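PDB 1XD5: antifungal protein GAFP-1 from Gastrodia elata, which probably binds mannose as a monomeric bulb-type lectin of an orchid, and is named for its antifungal activity. Local coordinates for residues Leu54-Gln57 and Asn61-Ile64; Thr76-Gly81 and Asn101-Thr106; Ile86-Arg89 and Val93-Tyr96. One frame throughout, in Å; residues are numbered along the deposited sequence.

Contact 1: residues Leu54-Gln57 and Asn61-Ile64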
ATOM      1  N   LEU A  54       1.421  -1.831  -7.576  1.00 11.24           N
ATOM      2  CA  LEU A  54       1.928  -1.603  -6.245  1.00 11.11           C
ATOM      3  C   LEU A  54       2.659  -2.868  -5.814  1.00 11.42           C
ATOM      4  O   LEU A  54       2.060  -3.939  -5.770  1.00 10.19           O
ATOM      5  CB  LEU A  54       0.781  -1.285  -5.272  1.00 10.83           C
ATOM      6  CG  LEU A  54       1.192  -0.999  -3.818  1.00 11.41           C
ATOM      7  CD1 LEU A  54       2.019   0.278  -3.731  1.00  8.35           C
ATOM      8  CD2 LEU A  54      -0.027  -0.924  -2.878  1.00  9.00           C
ATOM      9  N   LYS A  55       3.949  -2.737  -5.525  1.00 11.24           N
ATOM     10  CA  LYS A  55       4.775  -3.890  -5.187  1.00 12.40           C
ATOM     11  C   LYS A  55       5.201  -3.837  -3.728  1.00 11.69           C
ATOM     12  O   LYS A  55       5.834  -2.879  -3.308  1.00 11.00           O
ATOM     13  CB  LYS A  55       6.026  -3.935  -6.078  1.00 13.07           C
ATOM     14  CG  LYS A  55       5.750  -4.156  -7.561  1.00 16.86           C
ATOM     15  CD  LYS A  55       7.024  -4.604  -8.297  1.00 21.88           C
ATOM     16  CE  LYS A  55       6.794  -4.719  -9.804  1.00 25.01           C
ATOM     17  NZ  LYS A  55       8.075  -4.802 -10.575  1.00 28.23           N
ATOM     18  N   MET A  56       4.862  -4.877  -2.973  1.00 11.47           N
ATOM     19  CA  MET A  56       5.377  -5.056  -1.628  1.00 11.56           C
ATOM     20  C   MET A  56       6.651  -5.874  -1.811  1.00 11.72           C
ATOM     21  O   MET A  56       6.586  -7.061  -2.133  1.00 11.68           O
ATOM     22  CB  MET A  56       4.353  -5.789  -0.745  1.00 11.58           C
ATOM     23  CG  MET A  56       4.801  -6.071   0.699  1.00 13.79           C
ATOM     24  SD  MET A  56       4.983  -4.574   1.705  1.00 17.11           S
ATOM     25  CE  MET A  56       6.777  -4.372   1.747  1.00 15.04           C
ATOM     26  N   GLN A  57       7.799  -5.229  -1.633  1.00 11.46           N
ATOM     27  CA  GLN A  57       9.087  -5.859  -1.912  1.00 11.85           C
ATOM     28  C   GLN A  57       9.633  -6.663  -0.738  1.00 11.56           C
ATOM     29  O   GLN A  57       9.289  -6.426   0.422  1.00 10.63           O
ATOM     30  CB  GLN A  57      10.106  -4.805  -2.366  1.00 12.11           C
ATOM     31  CG  GLN A  57       9.657  -4.068  -3.640  1.00 13.52           C
ATOM     32  CD  GLN A  57      10.712  -3.148  -4.222  1.00 14.23           C
ATOM     33  OE1 GLN A  57      10.603  -2.751  -5.370  1.00 16.57           O
ATOM     34  NE2 GLN A  57      11.712  -2.795  -3.430  1.00 12.91           N
ATOM     35  N   ASN A  61      10.385  -2.496   1.288  1.00 10.95           N
ATOM     36  CA  ASN A  61       9.968  -1.274   0.601  1.00 11.00           C
ATOM     37  C   ASN A  61       8.643  -1.479  -0.122  1.00 10.81           C
ATOM     38  O   ASN A  61       8.421  -2.523  -0.739  1.00 11.14           O
ATOM     39  CB  ASN A  61      11.028  -0.849  -0.408  1.00 10.88           C
ATOM     40  CG  ASN A  61      11.148   0.669  -0.549  1.00 11.19           C
ATOM     41  OD1 ASN A  61      10.439   1.435   0.109  1.00 10.42           O
ATOM     42  ND2 ASN A  61      12.062   1.105  -1.418  1.00  9.64           N
ATOM     43  N   LEU A  62       7.772  -0.477  -0.057  1.00 10.36           N
ATOM     44  CA  LEU A  62       6.514  -0.509  -0.800  1.00 10.08           C
ATOM     45  C   LEU A  62       6.642   0.489  -1.925  1.00  9.87           C
ATOM     46  O   LEU A  62       6.884   1.673  -1.682  1.00 10.08           O
ATOM     47  CB  LEU A  62       5.338  -0.117   0.105  1.00  9.67           C
ATOM     48  CG  LEU A  62       3.936  -0.143  -0.517  1.00  9.65           C
ATOM     49  CD1 LEU A  62       3.485  -1.587  -0.720  1.00  8.28           C
ATOM     50  CD2 LEU A  62       2.931   0.608   0.376  1.00  9.24           C
ATOM     51  N   VAL A  63       6.474   0.026  -3.153  1.00  9.99           N
ATOM     52  CA  VAL A  63       6.840   0.850  -4.289  1.00 10.20           C
ATOM     53  C   VAL A  63       5.772   0.834  -5.352  1.00 10.25           C
ATOM     54  O   VAL A  63       5.248  -0.223  -5.704  1.00 10.38           O
ATOM     55  CB  VAL A  63       8.183   0.388  -4.929  1.00 10.15           C
ATOM     56  CG1 VAL A  63       8.639   1.385  -5.980  1.00 11.74           C
ATOM     57  CG2 VAL A  63       9.273   0.231  -3.867  1.00 10.44           C
ATOM     58  N   ILE A  64       5.467   2.018  -5.878  1.00 10.32           N
ATOM     59  CA  ILE A  64       4.590   2.129  -7.029  1.00 10.38           C
ATOM     60  C   ILE A  64       5.461   2.129  -8.280  1.00 11.12           C
ATOM     61  O   ILE A  64       6.397   2.927  -8.383  1.00 10.30           O
ATOM     62  CB  ILE A  64       3.752   3.432  -6.958  1.00  9.72           C
ATOM     63  CG1 ILE A  64       2.855   3.439  -5.714  1.00  9.09           C
ATOM     64  CG2 ILE A  64       2.935   3.620  -8.251  1.00 10.43           C
ATOM     65  CD1 ILE A  64       2.073   4.745  -5.536  1.00  7.73           C
TER
HETATM   66  O   HOH W   1      14.106  -0.871  -2.288  1.00 15.08           O

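Contact 2: residues Thr76-Gly81 and Asn101-Thr106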
ATOM      1  N   THR A  76      11.101   2.369   3.057  1.00 11.92           N
ATOM      2  CA  THR A  76      11.275   1.545   4.244  1.00 11.97           C
ATOM      3  C   THR A  76      12.115   0.312   3.920  1.00 12.84           C
ATOM      4  O   THR A  76      12.041  -0.705   4.625  1.00 13.79           O
ATOM      5  CB  THR A  76       9.910   1.132   4.800  1.00 11.62           C
ATOM      6  OG1 THR A  76       9.104   0.595   3.737  1.00 10.75           O
ATOM      7  CG2 THR A  76       9.137   2.366   5.271  1.00 11.25           C
ATOM      8  N   ASN A  77      12.903   0.407   2.851  1.00 13.20           N
ATOM      9  CA  ASN A  77      13.865  -0.640   2.489  1.00 14.59           C
ATOM     10  C   ASN A  77      14.796  -0.960   3.656  1.00 14.76           C
ATOM     11  O   ASN A  77      15.279  -0.067   4.344  1.00 14.31           O
ATOM     12  CB  ASN A  77      14.675  -0.260   1.240  1.00 13.84           C
ATOM     13  CG  ASN A  77      15.368   1.095   1.372  1.00 16.93           C
ATOM     14  OD1 ASN A  77      16.604   1.175   1.406  1.00 19.64           O
ATOM     15  ND2 ASN A  77      14.583   2.162   1.434  1.00 13.43           N
ATOM     16  N   ARG A  78      14.997  -2.252   3.892  1.00 15.02           N
ATOM     17  CA  ARG A  78      15.904  -2.733   4.923  1.00 15.23           C
ATOM     18  C   ARG A  78      16.437  -4.088   4.458  1.00 15.06           C
ATOM     19  O   ARG A  78      16.559  -4.325   3.261  1.00 15.02           O
ATOM     20  CB  ARG A  78      15.198  -2.830   6.284  1.00 15.64           C
ATOM     21  CG  ARG A  78      13.780  -3.412   6.245  1.00 17.96           C
ATOM     22  CD  ARG A  78      13.183  -3.678   7.620  1.00 23.65           C
ATOM     23  NE  ARG A  78      12.953  -2.455   8.380  1.00 27.71           N
ATOM     24  CZ  ARG A  78      13.011  -2.366   9.707  1.00 31.51           C
ATOM     25  NH1 ARG A  78      13.297  -3.435  10.443  1.00 31.82           N
ATOM     26  NH2 ARG A  78      12.778  -1.195  10.306  1.00 33.21           N
ATOM     27  N   GLN A  79      16.751  -4.976   5.388  1.00 15.35           N
ATOM     28  CA  GLN A  79      17.205  -6.316   5.021  1.00 16.23           C
ATOM     29  C   GLN A  79      16.049  -7.128   4.436  1.00 15.73           C
ATOM     30  O   GLN A  79      14.880  -6.911   4.780  1.00 15.11           O
ATOM     31  CB  GLN A  79      17.820  -7.032   6.232  1.00 16.70           C
ATOM     32  CG  GLN A  79      16.842  -7.320   7.379  1.00 21.66           C
ATOM     33  CD  GLN A  79      16.593  -6.122   8.315  1.00 27.26           C
ATOM     34  OE1 GLN A  79      15.734  -6.202   9.195  1.00 31.18           O
ATOM     35  NE2 GLN A  79      17.341  -5.028   8.134  1.00 28.78           N
ATOM     36  N   ASN A  80      16.378  -8.053   3.543  1.00 15.55           N
ATOM     37  CA  ASN A  80      15.375  -8.945   2.981  1.00 15.68           C
ATOM     38  C   ASN A  80      14.710  -9.767   4.070  1.00 15.29           C
ATOM     39  O   ASN A  80      15.342 -10.137   5.060  1.00 14.61           O
ATOM     40  CB  ASN A  80      15.992  -9.883   1.947  1.00 15.63           C
ATOM     41  CG  ASN A  80      16.454  -9.158   0.690  1.00 19.40           C
ATOM     42  OD1 ASN A  80      17.152  -9.742  -0.141  1.00 24.16           O
ATOM     43  ND2 ASN A  80      16.074  -7.892   0.545  1.00 20.91           N
ATOM     44  N   GLY A  81      13.426 -10.044   3.886  1.00 15.07           N
ATOM     45  CA  GLY A  81      12.697 -10.880   4.818  1.00 14.78           C
ATOM     46  C   GLY A  81      11.283 -11.079   4.321  1.00 14.62           C
ATOM     47  O   GLY A  81      10.981 -10.786   3.167  1.00 14.10           O
ATOM     48  N   ASN A 101       6.047  -6.407  14.389  1.00 20.67           N
ATOM     49  CA  ASN A 101       6.684  -5.096  14.390  1.00 20.21           C
ATOM     50  C   ASN A 101       6.299  -4.313  13.147  1.00 18.83           C
ATOM     51  O   ASN A 101       6.540  -4.767  12.030  1.00 18.22           O
ATOM     52  CB  ASN A 101       8.207  -5.221  14.472  1.00 20.70           C
ATOM     53  CG  ASN A 101       8.667  -5.899  15.745  1.00 22.88           C
ATOM     54  OD1 ASN A 101       8.334  -5.463  16.846  1.00 25.32           O
ATOM     55  ND2 ASN A 101       9.433  -6.976  15.598  1.00 24.12           N
ATOM     56  N   ALA A 102       5.685  -3.152  13.349  1.00 17.76           N
ATOM     57  CA  ALA A 102       5.340  -2.268  12.237  1.00 17.01           C
ATOM     58  C   ALA A 102       6.597  -1.564  11.739  1.00 16.77           C
ATOM     59  O   ALA A 102       7.395  -1.058  12.546  1.00 16.52           O
ATOM     60  CB  ALA A 102       4.297  -1.248  12.669  1.00 17.17           C
ATOM     61  N   ILE A 103       6.782  -1.542  10.421  1.00 15.66           N
ATOM     62  CA  ILE A 103       7.902  -0.808   9.831  1.00 14.90           C
ATOM     63  C   ILE A 103       7.438   0.406   9.015  1.00 14.24           C
ATOM     64  O   ILE A 103       8.248   1.256   8.638  1.00 14.36           O
ATOM     65  CB  ILE A 103       8.843  -1.733   9.001  1.00 15.18           C
ATOM     66  CG1 ILE A 103       8.196  -2.152   7.684  1.00 15.59           C
ATOM     67  CG2 ILE A 103       9.307  -2.950   9.825  1.00 15.63           C
ATOM     68  CD1 ILE A 103       9.185  -2.687   6.647  1.00 17.82           C
ATOM     69  N   TRP A 104       6.132   0.485   8.764  1.00 13.13           N
ATOM     70  CA  TRP A 104       5.532   1.613   8.062  1.00 12.31           C
ATOM     71  C   TRP A 104       4.040   1.621   8.345  1.00 12.07           C
ATOM     72  O   TRP A 104       3.448   0.561   8.544  1.00 11.92           O
ATOM     73  CB  TRP A 104       5.770   1.490   6.556  1.00 11.59           C
ATOM     74  CG  TRP A 104       5.313   2.676   5.745  1.00 11.08           C
ATOM     75  CD1 TRP A 104       5.952   3.892   5.599  1.00 10.66           C
ATOM     76  CD2 TRP A 104       4.118   2.760   4.968  1.00 11.83           C
ATOM     77  NE1 TRP A 104       5.222   4.711   4.765  1.00 11.20           N
ATOM     78  CE2 TRP A 104       4.095   4.043   4.360  1.00 11.35           C
ATOM     79  CE3 TRP A 104       3.064   1.871   4.701  1.00 11.94           C
ATOM     80  CZ2 TRP A 104       3.055   4.459   3.523  1.00 12.59           C
ATOM     81  CZ3 TRP A 104       2.029   2.286   3.858  1.00 13.37           C
ATOM     82  CH2 TRP A 104       2.032   3.567   3.287  1.00 12.45           C
ATOM     83  N   ALA A 105       3.447   2.812   8.345  1.00 11.33           N
ATOM     84  CA  ALA A 105       2.004   2.967   8.488  1.00 11.97           C
ATOM     85  C   ALA A 105       1.538   4.245   7.810  1.00 12.17           C
ATOM     86  O   ALA A 105       2.309   5.198   7.677  1.00 12.37           O
ATOM     87  CB  ALA A 105       1.609   2.979   9.970  1.00 11.27           C
ATOM     88  N   THR A 106       0.277   4.265   7.388  1.00 12.16           N
ATOM     89  CA  THR A 106      -0.330   5.480   6.848  1.00 12.56           C
ATOM     90  C   THR A 106      -0.781   6.389   7.984  1.00 13.25           C
ATOM     91  O   THR A 106      -1.033   7.576   7.761  1.00 13.47           O
ATOM     92  CB  THR A 106      -1.532   5.153   5.951  1.00 12.23           C
ATOM     93  OG1 THR A 106      -2.396   4.247   6.646  1.00 12.55           O
ATOM     94  CG2 THR A 106      -1.102   4.383   4.704  1.00 11.61           C
TER

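Contact 3: residues Ile86-Arg89 and Val93-Tyr96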
ATOM      1  N   ILE A  86      -0.957  -4.645   5.295  1.00 10.31           N
ATOM      2  CA  ILE A  86      -2.309  -5.010   5.696  1.00 10.76           C
ATOM      3  C   ILE A  86      -3.181  -3.783   5.935  1.00 10.80           C
ATOM      4  O   ILE A  86      -2.735  -2.794   6.529  1.00 10.96           O
ATOM      5  CB  ILE A  86      -2.292  -5.962   6.932  1.00 10.46           C
ATOM      6  CG1 ILE A  86      -3.704  -6.482   7.248  1.00 10.70           C
ATOM      7  CG2 ILE A  86      -1.634  -5.285   8.149  1.00 10.36           C
ATOM      8  CD1 ILE A  86      -3.738  -7.670   8.179  1.00  9.93           C
ATOM      9  N   LEU A  87      -4.413  -3.853   5.440  1.00 11.27           N
ATOM     10  CA  LEU A  87      -5.438  -2.877   5.776  1.00 11.14           C
ATOM     11  C   LEU A  87      -6.189  -3.371   7.020  1.00 11.28           C
ATOM     12  O   LEU A  87      -6.937  -4.347   6.964  1.00 11.45           O
ATOM     13  CB  LEU A  87      -6.372  -2.669   4.579  1.00 11.50           C
ATOM     14  CG  LEU A  87      -7.589  -1.740   4.680  1.00 12.30           C
ATOM     15  CD1 LEU A  87      -7.250  -0.428   5.321  1.00 12.44           C
ATOM     16  CD2 LEU A  87      -8.193  -1.515   3.297  1.00 11.31           C
ATOM     17  N   GLN A  88      -5.961  -2.702   8.145  1.00 10.95           N
ATOM     18  CA  GLN A  88      -6.496  -3.144   9.419  1.00 11.58           C
ATOM     19  C   GLN A  88      -7.937  -2.698   9.635  1.00 11.55           C
ATOM     20  O   GLN A  88      -8.415  -1.744   9.008  1.00 11.46           O
ATOM     21  CB  GLN A  88      -5.624  -2.641  10.567  1.00 11.51           C
ATOM     22  CG  GLN A  88      -4.168  -3.067  10.463  1.00 11.99           C
ATOM     23  CD  GLN A  88      -3.374  -2.692  11.690  1.00 13.03           C
ATOM     24  OE1 GLN A  88      -3.738  -1.763  12.436  1.00 13.76           O
ATOM     25  NE2 GLN A  88      -2.296  -3.408  11.914  1.00 10.18           N
ATOM     26  N   ARG A  89      -8.613  -3.392  10.544  1.00 11.53           N
ATOM     27  CA  ARG A  89      -9.982  -3.060  10.897  1.00 11.70           C
ATOM     28  C   ARG A  89     -10.098  -1.700  11.603  1.00 11.51           C
ATOM     29  O   ARG A  89     -11.188  -1.152  11.695  1.00 11.52           O
ATOM     30  CB  ARG A  89     -10.581  -4.172  11.758  1.00 12.28           C
ATOM     31  CG  ARG A  89     -11.017  -5.393  10.942  1.00 13.43           C
ATOM     32  CD  ARG A  89     -11.356  -6.595  11.796  1.00 17.91           C
ATOM     33  NE  ARG A  89     -11.777  -7.755  11.014  1.00 20.48           N
ATOM     34  CZ  ARG A  89     -13.022  -7.986  10.609  1.00 22.90           C
ATOM     35  NH1 ARG A  89     -13.996  -7.128  10.884  1.00 23.83           N
ATOM     36  NH2 ARG A  89     -13.291  -9.081   9.910  1.00 24.79           N
ATOM     37  N   VAL A  93      -3.179   1.374   7.690  1.00  8.24           N
ATOM     38  CA  VAL A  93      -2.570   0.521   6.676  1.00  8.71           C
ATOM     39  C   VAL A  93      -1.127   0.411   7.118  1.00  8.66           C
ATOM     40  O   VAL A  93      -0.462   1.424   7.292  1.00  8.46           O
ATOM     41  CB  VAL A  93      -2.653   1.130   5.262  1.00  8.82           C
ATOM     42  CG1 VAL A  93      -2.024   0.189   4.219  1.00  9.64           C
ATOM     43  CG2 VAL A  93      -4.100   1.408   4.884  1.00  9.70           C
ATOM     44  N   VAL A  94      -0.667  -0.812   7.343  1.00  8.95           N
ATOM     45  CA  VAL A  94       0.613  -1.038   8.019  1.00  9.30           C
ATOM     46  C   VAL A  94       1.423  -2.114   7.299  1.00  9.79           C
ATOM     47  O   VAL A  94       0.864  -3.076   6.798  1.00  9.94           O
ATOM     48  CB  VAL A  94       0.395  -1.460   9.495  1.00  9.31           C
ATOM     49  CG1 VAL A  94       1.721  -1.501  10.287  1.00  9.33           C
ATOM     50  CG2 VAL A  94      -0.627  -0.541  10.196  1.00  9.28           C
ATOM     51  N   ILE A  95       2.743  -1.943   7.249  1.00 10.05           N
ATOM     52  CA  ILE A  95       3.633  -3.034   6.855  1.00 10.12           C
ATOM     53  C   ILE A  95       4.224  -3.643   8.124  1.00 10.48           C
ATOM     54  O   ILE A  95       4.766  -2.918   8.971  1.00  9.57           O
ATOM     55  CB  ILE A  95       4.777  -2.552   5.923  1.00 10.28           C
ATOM     56  CG1 ILE A  95       4.215  -1.870   4.674  1.00 11.14           C
ATOM     57  CG2 ILE A  95       5.688  -3.742   5.534  1.00  9.97           C
ATOM     58  CD1 ILE A  95       5.260  -1.171   3.803  1.00 11.95           C
ATOM     59  N   TYR A  96       4.121  -4.965   8.244  1.00 11.36           N
ATOM     60  CA  TYR A  96       4.688  -5.692   9.372  1.00 12.67           C
ATOM     61  C   TYR A  96       5.800  -6.627   8.927  1.00 14.29           C
ATOM     62  O   TYR A  96       5.805  -7.117   7.791  1.00 13.71           O
ATOM     63  CB  TYR A  96       3.612  -6.531  10.078  1.00 12.33           C
ATOM     64  CG  TYR A  96       2.631  -5.708  10.874  1.00 12.45           C
ATOM     65  CD1 TYR A  96       2.970  -5.212  12.133  1.00 12.96           C
ATOM     66  CD2 TYR A  96       1.365  -5.422  10.363  1.00 11.78           C
ATOM     67  CE1 TYR A  96       2.078  -4.451  12.870  1.00 12.72           C
ATOM     68  CE2 TYR A  96       0.457  -4.660  11.088  1.00 11.58           C
ATOM     69  CZ  TYR A  96       0.820  -4.177  12.340  1.00 12.42           C
ATOM     70  OH  TYR A  96      -0.052  -3.404  13.049  1.00 10.97           O
TER

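Contact 1: residues Leu54-Gln57 and Asn61-Ile64
The beta hairpin of strands 52-56 and 62-66 brings Gln-57 against Asn-61 and Val-63, three positions of the family's Gln-x-Asp-x-Asn-x-Val-x-Tyr motif. The strand segments run antiparallel, at 160°. Lys-55 and Val-63 are the hydrogen-bonded pair: Lys-55 N to Val-63 O is 2.8 Å, and Val-63 N to Lys-55 O is 3.0 Å. Gln-57 N adds a bond of 2.9 Å to Asn-61 O. On the face of Val-63, the extended Gln-57 side chain reaches across the hairpin, with OE1 3.6 Å from Val-63 CG2. Gln-57 and Asn-61 lie side by side, but their amide planes are 83° apart. A water accepts from Asn-61 ND2 at 3.0 Å and weakly from Gln-57 NE2. Asp-59 and Tyr-65 hydrogen-bond the two ends of the Gln-57 amide and fix its rotation. On the other face, Leu-54 CD1 sits 3.8 Å from Leu-62 CG and equally close to Ile-64 CG1. Met-56 SD meets Leu-62 CD1 at 4.1 Å, the two side chains crossing at about a right angle. Gln-57, Asn-61 and Val-63 at their motif positions are consistent with a mannose pocket of the monocot lectin fold.

Contact 2: residues Thr76-Gly81 and Asn101-Thr106
Ile-103 CG1 (chi1 73°) and Arg-78 CG (chi1 42°) each lie between their own backbone N and carbonyl carbon. For Ile-103 this leaves CG2 anti to the carbonyl carbon, against one face of the Arg-78 guanidinium. A bend at chi3 (66°) turns the end of Arg-78 over it. The contact belongs to the beta-prism II fold of the monocot lectins. It joins the connection between strands 69-73 and 84-87 to the last strand, 102-105, where the chain turns a corner at Ile-103.

Ile-103 CG2 lies over the centre of that guanidinium face. Its distance to Arg-78 CZ is 3.8 Å. The methyl group thus covers the flat face of the cation, and no hydrogen bond crosses between the segments. The other branch of Ile-103 reaches toward the loop backbone, with CD1 4.0 Å from Thr-76 O.

Thr-76 makes the second half of the contact. Its OG1 and CG2 go to different neighbours. OG1 hydrogen-bonds with Ser-74 OG and Gly-60 O, and so ties the loop to the preceding hairpin. CG2 goes to the strand. It approaches Ile-103 O at 3.7 Å and stands 3.7 Å from Trp-104 CB. The Thr-76 and Trp-104 side chains cross at about a right angle.

Trp-104 also packs on Ser-74, on Ile-95 of the neighbouring strand and on Trp-41 of strand 38-42. Its side chain therefore links different sheets of the prism, while Arg-78 stays at the exposed border. The contact as a whole lies near the surface. Where loop and indole meet, the methyl CG2 of Thr-76 approaches the ring obliquely, 3.5 Å from Trp-104 CD1.

Contact 3: residues Ile86-Arg89 and Val93-Tyr96
Ile-86 and Gln-88 both border the ring of Tyr-96, and all three lie on the same face of the hairpin. Ile-86 CG2 comes in at the ring edge, in its plane, 3.7 Å from Tyr-96 CE2. It gets there because Ile-86 CG1 is anti to the backbone N (chi1 -173°), which turns CG2 toward the opposing strand. Gln-88 is extended and crosses Tyr-96 at about a right angle. Its amide plane is only 16° from the ring plane, and the amide also lies at the ring edge near the hydroxyl. Which end of the amide is oxygen is doubtful in the model. The two methyls of Val-94 go to different neighbours. CG1 lies 3.4 Å above one face of the Tyr-96 ring, offset toward the rim, while CG2 turns to Gln-88, 3.8 Å from its CD.

The backbones hold this face in place. Ile-86 N bonds to Val-94 O at 2.8 Å, and Val-94 N bonds back to Ile-86 O at 3.0 Å. Val-93 CA adds a CA-H...O contact of 3.3 Å to Ile-86 O. On the opposite face, Leu-87 CD1 meets Val-93 CG2 at 3.7 Å.

Gln-88, Val-94 and Tyr-96 match positions of the family's mannose-binding motif, so this is probably another pocket of that kind. Strand 102-105 flanks strand 93-96 and places Ala-102 against Val-94 and Tyr-96. On the inner side, Leu-87 and Val-93 pack on Phe-23 of strand 21-25 and Leu-33 of strand 31-35.

Overall arrangement
The three contacts belong to one bulb-type lectin domain. Contact 1 comes first along the chain, in the sheet of strands 8-10, 52-56, 62-66 and 69-73. The 76-81 loop then opens contact 2, the hairpin of strands 84-87 and 93-96 follows with contact 3, and strand 102-105 completes contact 2. The 101-106 side of contact 2 shares a sheet with contact 3. The centres of contacts 1 and 2 are about 11 Å apart. Those of contacts 2 and 3 are about 12 Å apart, and those of contacts 1 and 3 about 14 Å. Leu-62 and Met-56 touch Ile-95 between the sheets. Contacts 1 and 3 carry the same motif, so both are probably sugar pockets.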